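Inositol monophosphatase family protein (Staphylococcus aureus subsp. aureus MSSA476, PDB 4I3Y) probably catalyses the magnesium-dependent, lithium-sensitive hydrolysis of inositol monophosphates to inositol and phosphate. Local coordinates at residues G192-R197 with G204-T209; M196-G201 with F246-K251; K229-D234 with A252-V257. One frame throughout, in Å; residues are numbered along the deposited sequence.

Contact 1: G192-R197 with G204-T209; sequences GLDSMR and GAHINT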
# COMPACT_ATOMS: atom_id res chain seq x y z
N GLY A 192 8.06 5.30 7.41
CA GLY A 192 8.53 4.08 8.03
C GLY A 192 8.08 2.82 7.36
O GLY A 192 8.79 1.84 7.38
N LEU A 193 6.88 2.81 6.78
CA LEU A 193 6.41 1.60 6.11
C LEU A 193 7.01 1.43 4.72
O LEU A 193 7.39 0.30 4.29
CB LEU A 193 4.86 1.65 6.00
CG LEU A 193 4.21 1.48 7.41
CD1 LEU A 193 2.70 1.43 7.19
CD2 LEU A 193 4.68 0.27 8.23
N ASP A 194 7.05 2.53 3.97
CA ASP A 194 7.69 2.46 2.67
C ASP A 194 9.17 2.09 2.91
O ASP A 194 9.78 1.37 2.08
CB ASP A 194 7.63 3.83 1.93
CG ASP A 194 6.26 4.14 1.33
OD1 ASP A 194 5.91 3.61 0.22
OD2 ASP A 194 5.57 5.02 1.96
N SER A 195 9.77 2.53 4.04
CA SER A 195 11.20 2.12 4.32
C SER A 195 11.33 0.65 4.56
O SER A 195 12.23 -0.01 4.04
CB SER A 195 11.79 2.89 5.49
OG SER A 195 11.80 4.26 5.13
N MET A 196 10.37 0.11 5.32
CA MET A 196 10.43 -1.32 5.62
C MET A 196 10.21 -2.16 4.37
O MET A 196 10.71 -3.28 4.28
CB MET A 196 9.37 -1.72 6.66
CG MET A 196 9.68 -1.31 8.09
SD MET A 196 11.34 -1.82 8.71
CE MET A 196 12.11 -0.20 8.65
N ARG A 197 9.44 -1.65 3.40
CA ARG A 197 9.34 -2.40 2.10
C ARG A 197 10.73 -2.48 1.43
O ARG A 197 11.06 -3.48 0.80
CB ARG A 197 8.33 -1.76 1.20
CG ARG A 197 6.96 -1.70 1.87
CD ARG A 197 5.96 -2.40 0.96
NE ARG A 197 4.64 -2.39 1.57
CZ ARG A 197 3.53 -2.77 0.92
NH1 ARG A 197 3.56 -3.25 -0.32
NH2 ARG A 197 2.40 -2.69 1.54
N GLY A 204 12.89 -1.37 -4.30
CA GLY A 204 14.31 -1.04 -4.49
C GLY A 204 14.73 0.14 -3.67
O GLY A 204 15.87 0.15 -3.15
N ALA A 205 13.85 1.13 -3.49
CA ALA A 205 14.25 2.37 -2.83
C ALA A 205 13.02 3.16 -2.44
O ALA A 205 11.94 2.96 -3.02
CB ALA A 205 15.22 3.20 -3.71
N HIS A 206 13.17 3.99 -1.39
CA HIS A 206 12.16 4.93 -0.97
C HIS A 206 12.86 6.26 -0.81
O HIS A 206 13.96 6.36 -0.22
CB HIS A 206 11.45 4.57 0.38
CG HIS A 206 10.54 5.66 0.88
ND1 HIS A 206 9.41 6.06 0.18
CD2 HIS A 206 10.55 6.40 2.02
CE1 HIS A 206 8.81 7.05 0.84
NE2 HIS A 206 9.48 7.28 1.95
N ILE A 207 12.24 7.29 -1.35
CA ILE A 207 12.84 8.65 -1.25
C ILE A 207 11.86 9.53 -0.50
O ILE A 207 10.63 9.43 -0.76
CB ILE A 207 12.96 9.28 -2.65
CG1 ILE A 207 13.98 8.50 -3.49
CG2 ILE A 207 13.27 10.78 -2.59
CD1 ILE A 207 13.71 8.65 -4.99
N ASN A 208 12.37 10.36 0.43
CA ASN A 208 11.60 11.47 1.07
C ASN A 208 12.52 12.74 1.06
O ASN A 208 13.60 12.77 1.71
CB ASN A 208 11.10 11.14 2.51
CG ASN A 208 10.24 12.28 3.13
OD1 ASN A 208 10.51 13.49 2.94
ND2 ASN A 208 9.23 11.89 3.93
N THR A 209 12.11 13.72 0.25
CA THR A 209 12.97 14.90 -0.02
C THR A 209 12.93 15.93 1.09
O THR A 209 13.55 16.95 0.98
CB THR A 209 12.61 15.66 -1.32
OG1 THR A 209 11.26 16.12 -1.22
CG2 THR A 209 12.78 14.79 -2.48

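Contact 2: M196-G201 with F246-K251; sequences MRVAKG and FIISNK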
# COMPACT_ATOMS: atom_id res chain seq x y z
N MET A 196 10.37 0.11 5.32
CA MET A 196 10.43 -1.32 5.62
C MET A 196 10.21 -2.16 4.37
O MET A 196 10.71 -3.28 4.28
CB MET A 196 9.37 -1.72 6.66
CG MET A 196 9.68 -1.31 8.09
SD MET A 196 11.34 -1.82 8.71
CE MET A 196 12.11 -0.20 8.65
N ARG A 197 9.44 -1.65 3.40
CA ARG A 197 9.34 -2.40 2.10
C ARG A 197 10.73 -2.48 1.43
O ARG A 197 11.06 -3.48 0.80
CB ARG A 197 8.33 -1.76 1.20
CG ARG A 197 6.96 -1.70 1.87
CD ARG A 197 5.96 -2.40 0.96
NE ARG A 197 4.64 -2.39 1.57
CZ ARG A 197 3.53 -2.77 0.92
NH1 ARG A 197 3.56 -3.25 -0.32
NH2 ARG A 197 2.40 -2.69 1.54
N VAL A 198 11.57 -1.47 1.64
CA VAL A 198 12.96 -1.53 1.07
C VAL A 198 13.74 -2.59 1.85
O VAL A 198 14.40 -3.47 1.25
CB VAL A 198 13.64 -0.14 1.08
CG1 VAL A 198 15.11 -0.25 0.61
CG2 VAL A 198 12.88 0.86 0.18
N ALA A 199 13.57 -2.59 3.18
CA ALA A 199 14.38 -3.47 4.08
C ALA A 199 14.05 -4.92 3.79
O ALA A 199 14.93 -5.76 3.84
CB ALA A 199 14.12 -3.15 5.54
N LYS A 200 12.78 -5.17 3.45
CA LYS A 200 12.25 -6.49 3.15
C LYS A 200 12.70 -6.91 1.76
O LYS A 200 12.72 -8.11 1.47
CB LYS A 200 10.70 -6.47 3.22
CG LYS A 200 10.12 -6.49 4.64
CD LYS A 200 8.58 -6.53 4.64
CE LYS A 200 7.98 -5.12 4.73
NZ LYS A 200 6.49 -4.97 4.49
N GLY A 201 13.06 -5.94 0.91
CA GLY A 201 13.41 -6.24 -0.49
C GLY A 201 12.23 -6.24 -1.48
O GLY A 201 12.40 -6.65 -2.63
N PHE A 246 16.44 12.50 1.85
CA PHE A 246 17.00 11.19 2.09
C PHE A 246 16.49 10.13 1.18
O PHE A 246 15.40 10.24 0.63
CB PHE A 246 16.84 10.76 3.61
CG PHE A 246 15.88 9.61 3.86
CD1 PHE A 246 16.31 8.46 4.53
CD2 PHE A 246 14.53 9.65 3.42
CE1 PHE A 246 15.44 7.38 4.75
CE2 PHE A 246 13.66 8.59 3.67
CZ PHE A 246 14.10 7.44 4.30
N ILE A 247 17.31 9.09 1.02
CA ILE A 247 16.94 7.88 0.35
C ILE A 247 17.28 6.69 1.27
O ILE A 247 18.31 6.69 1.93
CB ILE A 247 17.69 7.73 -1.00
CG1 ILE A 247 17.34 6.38 -1.65
CG2 ILE A 247 19.22 7.88 -0.80
CD1 ILE A 247 17.67 6.25 -3.15
N ILE A 248 16.39 5.73 1.39
CA ILE A 248 16.80 4.37 1.84
C ILE A 248 16.70 3.43 0.62
O ILE A 248 15.68 3.42 -0.08
CB ILE A 248 15.99 3.87 3.06
CG1 ILE A 248 16.56 2.51 3.52
CG2 ILE A 248 14.47 3.91 2.77
CD1 ILE A 248 16.01 2.14 4.88
N SER A 249 17.77 2.67 0.33
CA SER A 249 17.83 1.90 -0.92
C SER A 249 18.54 0.60 -0.80
O SER A 249 19.50 0.44 -0.02
CB SER A 249 18.52 2.75 -2.02
OG SER A 249 18.91 1.96 -3.13
N ASN A 250 18.08 -0.37 -1.56
CA ASN A 250 18.89 -1.54 -1.87
C ASN A 250 20.31 -1.10 -2.37
O ASN A 250 20.41 -0.10 -3.08
CB ASN A 250 18.17 -2.33 -2.96
CG ASN A 250 18.75 -3.73 -3.15
OD1 ASN A 250 19.82 -3.90 -3.75
ND2 ASN A 250 18.00 -4.75 -2.67
N LYS A 251 21.38 -1.88 -2.07
CA LYS A 251 22.74 -1.50 -2.49
C LYS A 251 22.85 -1.42 -4.04
O LYS A 251 23.54 -0.57 -4.55
CB LYS A 251 23.77 -2.48 -1.98
CG LYS A 251 23.64 -3.89 -2.56
CD LYS A 251 24.43 -4.88 -1.68
CE LYS A 251 24.44 -6.25 -2.35
NZ LYS A 251 25.07 -7.26 -1.46
O HOH W 1 15.55 -3.60 -1.27

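Contact 3: K229-D234 with A252-V257; sequences KMTTLD and ACHETV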
# COMPACT_ATOMS: atom_id res chain seq x y z
N LYS A 229 21.60 1.06 1.75
CA LYS A 229 22.16 2.40 1.70
C LYS A 229 21.12 3.38 2.20
O LYS A 229 19.96 3.35 1.72
CB LYS A 229 22.54 2.80 0.25
CG LYS A 229 23.53 1.87 -0.39
CD LYS A 229 24.87 1.92 0.33
CE LYS A 229 25.94 1.12 -0.40
NZ LYS A 229 27.16 0.98 0.45
N MET A 230 21.50 4.19 3.19
CA MET A 230 20.62 5.25 3.65
C MET A 230 21.46 6.50 3.73
O MET A 230 22.42 6.55 4.53
CB MET A 230 20.00 4.93 4.99
CG MET A 230 19.18 6.06 5.60
SD MET A 230 18.36 5.50 7.14
CE MET A 230 17.80 7.07 7.74
N THR A 231 21.15 7.47 2.87
CA THR A 231 22.02 8.64 2.66
C THR A 231 21.18 9.90 2.38
O THR A 231 19.94 9.86 2.15
CB THR A 231 22.96 8.43 1.45
OG1 THR A 231 22.21 8.43 0.22
CG2 THR A 231 23.74 7.13 1.55
N THR A 232 21.84 11.04 2.38
CA THR A 232 21.22 12.25 1.88
C THR A 232 21.17 12.07 0.33
O THR A 232 21.75 11.14 -0.24
CB THR A 232 22.08 13.48 2.20
OG1 THR A 232 23.24 13.41 1.38
CG2 THR A 232 22.49 13.50 3.68
N LEU A 233 20.46 12.95 -0.36
CA LEU A 233 20.29 12.75 -1.78
C LEU A 233 21.58 13.20 -2.52
O LEU A 233 21.70 13.05 -3.76
CB LEU A 233 19.03 13.45 -2.26
CG LEU A 233 17.72 12.96 -1.64
CD1 LEU A 233 16.54 13.81 -2.11
CD2 LEU A 233 17.43 11.50 -1.94
N ASP A 234 22.53 13.71 -1.74
CA ASP A 234 23.93 13.97 -2.16
C ASP A 234 24.85 12.80 -1.90
O ASP A 234 26.06 12.92 -2.04
CB ASP A 234 24.47 15.13 -1.37
CG ASP A 234 24.11 16.45 -1.97
OD1 ASP A 234 23.56 16.53 -3.08
OD2 ASP A 234 24.40 17.45 -1.31
N ALA A 252 22.12 -2.26 -4.78
CA ALA A 252 22.34 -2.34 -6.21
C ALA A 252 21.65 -1.24 -7.04
O ALA A 252 21.88 -1.14 -8.25
CB ALA A 252 22.01 -3.73 -6.72
N CYS A 253 20.82 -0.40 -6.43
CA CYS A 253 20.12 0.66 -7.22
C CYS A 253 20.29 2.06 -6.62
O CYS A 253 19.83 3.09 -7.17
CB CYS A 253 18.63 0.31 -7.41
SG CYS A 253 17.68 0.11 -5.88
N HIS A 254 21.03 2.14 -5.52
CA HIS A 254 21.22 3.42 -4.81
C HIS A 254 21.84 4.50 -5.73
O HIS A 254 21.30 5.62 -5.91
CB HIS A 254 22.09 3.14 -3.59
CG HIS A 254 22.59 4.36 -2.87
ND1 HIS A 254 21.77 5.20 -2.15
CD2 HIS A 254 23.84 4.84 -2.70
CE1 HIS A 254 22.48 6.14 -1.57
NE2 HIS A 254 23.75 5.95 -1.90
N GLU A 255 22.95 4.13 -6.36
CA GLU A 255 23.68 5.12 -7.17
C GLU A 255 22.82 5.55 -8.37
O GLU A 255 22.76 6.73 -8.70
CB GLU A 255 25.04 4.57 -7.60
CG GLU A 255 26.18 5.61 -7.52
CD GLU A 255 27.32 5.32 -8.52
OE1 GLU A 255 27.26 4.31 -9.27
OE2 GLU A 255 28.29 6.11 -8.58
N THR A 256 22.14 4.59 -8.99
CA THR A 256 21.38 4.91 -10.18
C THR A 256 20.27 5.90 -9.77
O THR A 256 20.02 6.86 -10.50
CB THR A 256 20.75 3.66 -10.83
OG1 THR A 256 21.76 2.71 -11.20
CG2 THR A 256 19.83 3.99 -12.04
N VAL A 257 19.63 5.69 -8.61
CA VAL A 257 18.53 6.56 -8.19
C VAL A 257 19.04 7.94 -7.89
O VAL A 257 18.39 8.93 -8.20
CB VAL A 257 17.80 6.00 -6.93
CG1 VAL A 257 16.75 7.00 -6.47
CG2 VAL A 257 17.13 4.64 -7.25

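Contact 1: G192-R197 with G204-T209
D194 and H206 carry this contact, the helix aspartate lying over one face of the strand histidine. D194 CB stands 3.5 Å from the centroid of the H206 ring and only 16° off the ring normal, which is the geometry of a CH-pi contact. It is displaced toward the rim on the ND1 side, so D194 CB comes to 3.3 Å from H206 ND1. The carboxylate of D194 runs nearly parallel to the imidazole, in an offset plane above the same face (planes 9° apart), and D194 CG is 3.9 Å from H206 CE1. The neighbouring S195 adds a looser touch at an oblique angle, its OG 4.0 Å from H206 CD2. No hydrogen bond links the two segments directly; the closeness is that of a CH-pi contact with van der Waals packing.

H206 reaches the helix because its CG is anti to the backbone N (chi1 172°), which swings the imidazole off the strand. The polar ends are then fixed by a second shell. S164 OG is hydrogen-bonded to both D194 OD1 and H206 ND1, so one hydroxyl joins the two side chains from outside the two segments. The backbone amides of V188 and G189 bond to D194 OD1 and OD2 respectively, holding the buried carboxylate in its rotation and probably stabilising its negative charge. S195 OG is taken up by C191 O and Q219 NE2.

G192 N bonds to D97 OD2. A bound magnesium ion is about 13 Å from the D194 side chain. Helix 191-200 is covered on two sides: D194 and S195 meet strand 205-208, S195 also touches I248 of strand 246-249, and L193 and M196 pack on D128 and V126 of strand 120-128 in the seven-stranded sheet.

Contact 2: M196-G201 with F246-K251
V198 overlaps the backbone of 248-250 with both of its methyls, and its CG1 does most of the touching. V198 CG1 is 3.7 Å from N250 N and 3.8 Å from S249 CA, so it rests on the main chain from I248 to N250. V198 CG2 lies 3.8 Å from I248 O. This two-pronged seat follows from the valine torsion: a chi1 of 175° turns CG1 away from the V198 amide nitrogen and leaves CG2 beside it. The apolar partner is I248, whose CG1 approaches V198 CG1 at 4.3 Å, a loose van der Waals contact.

A water supplies the polar link: it donates to V198 O at 2.8 Å and accepts from N250 ND2 at 3.0 Å. V198 O also receives the amide of G201, so two donors reach this carbonyl at the helix end. G201 has a positive phi (88°) and two bonds back into the last turn, which identifies a Schellman motif. N250 is anchored on its own side by P154 O at ND2, while its OD1 accepts A252 N, an Asx turn, and L156 N.

Helix 191-200 thus packs against the five-stranded sheet through V198, with H206 of the adjoining strand under the same valine. Such helix-on-sheet packing is characteristic of the layered alpha/beta fold of inositol monophosphatases, in which helices and sheets alternate in five layers.

Contact 3: K229-D234 with A252-V257
Strand 229-232 passes extended beside the first turn of helix 254-262, the closest CA pair, K229 CA and H254 CA, being 6.7 Å apart. The two belong to a beta-beta-alpha succession: strand 229-232, outermost in its sheet within this chain, pairs antiparallel with strand 246-249, which leads into the helix by a short turn. K229 and T231, two residues apart, both set out toward the helix at their CB atoms, as alternate strand residues do, though the lysine end then turns away; both meet H254.

H254 is the hub. A chi1 of 170° places its ring opposite the backbone N and extends it toward the strand, where it is approached in two different ways. Over one face lies K229 CB, 3.5 Å from the centroid of the H254 ring and 15° off the normal, a CH-pi contact set toward the rim. K229 CG adds to this cover, 3.6 Å from H254 CG. The lysine chain then bends at chi2 (-65°) and carries its ammonium away, leaving K229 NZ 6.5 Å from H254 NE2; no charged contact forms.

T231 instead comes at the ring edge, its OG1 near the ring plane and 2.9 Å from H254 CE1. So short a distance to a carbon deserves caution and does not count as a hydrogen bond. The threonine methyl follows alongside, T231 CG2 being 3.5 Å from the same H254 CE1. T231 OG1 donates instead to T232 O, the carbonyl of the next residue, at 2.8 Å.

At the helix start C253 occupies the N-cap position, and its carbonyl receives V257 N in the first turn. The lysine methylene lies against the ring nitrogen that the contact buries: H254 ND1, 3.5 Å from K229 CB, has no polar partner in the model.

How the contacts relate
Contacts 1 and 2 are buried and share helix 191-200, its successive turns resting on neighbouring strands 205-208 and 246-249 of one sheet. Contact 3 lies at the surface, where edge strand 229-232 meets helix 254-262. The strands are stitched together between contacts: G204 O with N250 N and N208 O with F246 N join contacts 1 and 2, while backbone pairs S249-K229 and I247-T231 join contacts 2 and 3. Contacts 1 and 3 both place a methylene over a histidine face, but the buried ring has a polar network around it, whereas the surface ring has a short edge contact. Contact 2 relies on aliphatic packing and one bridging water.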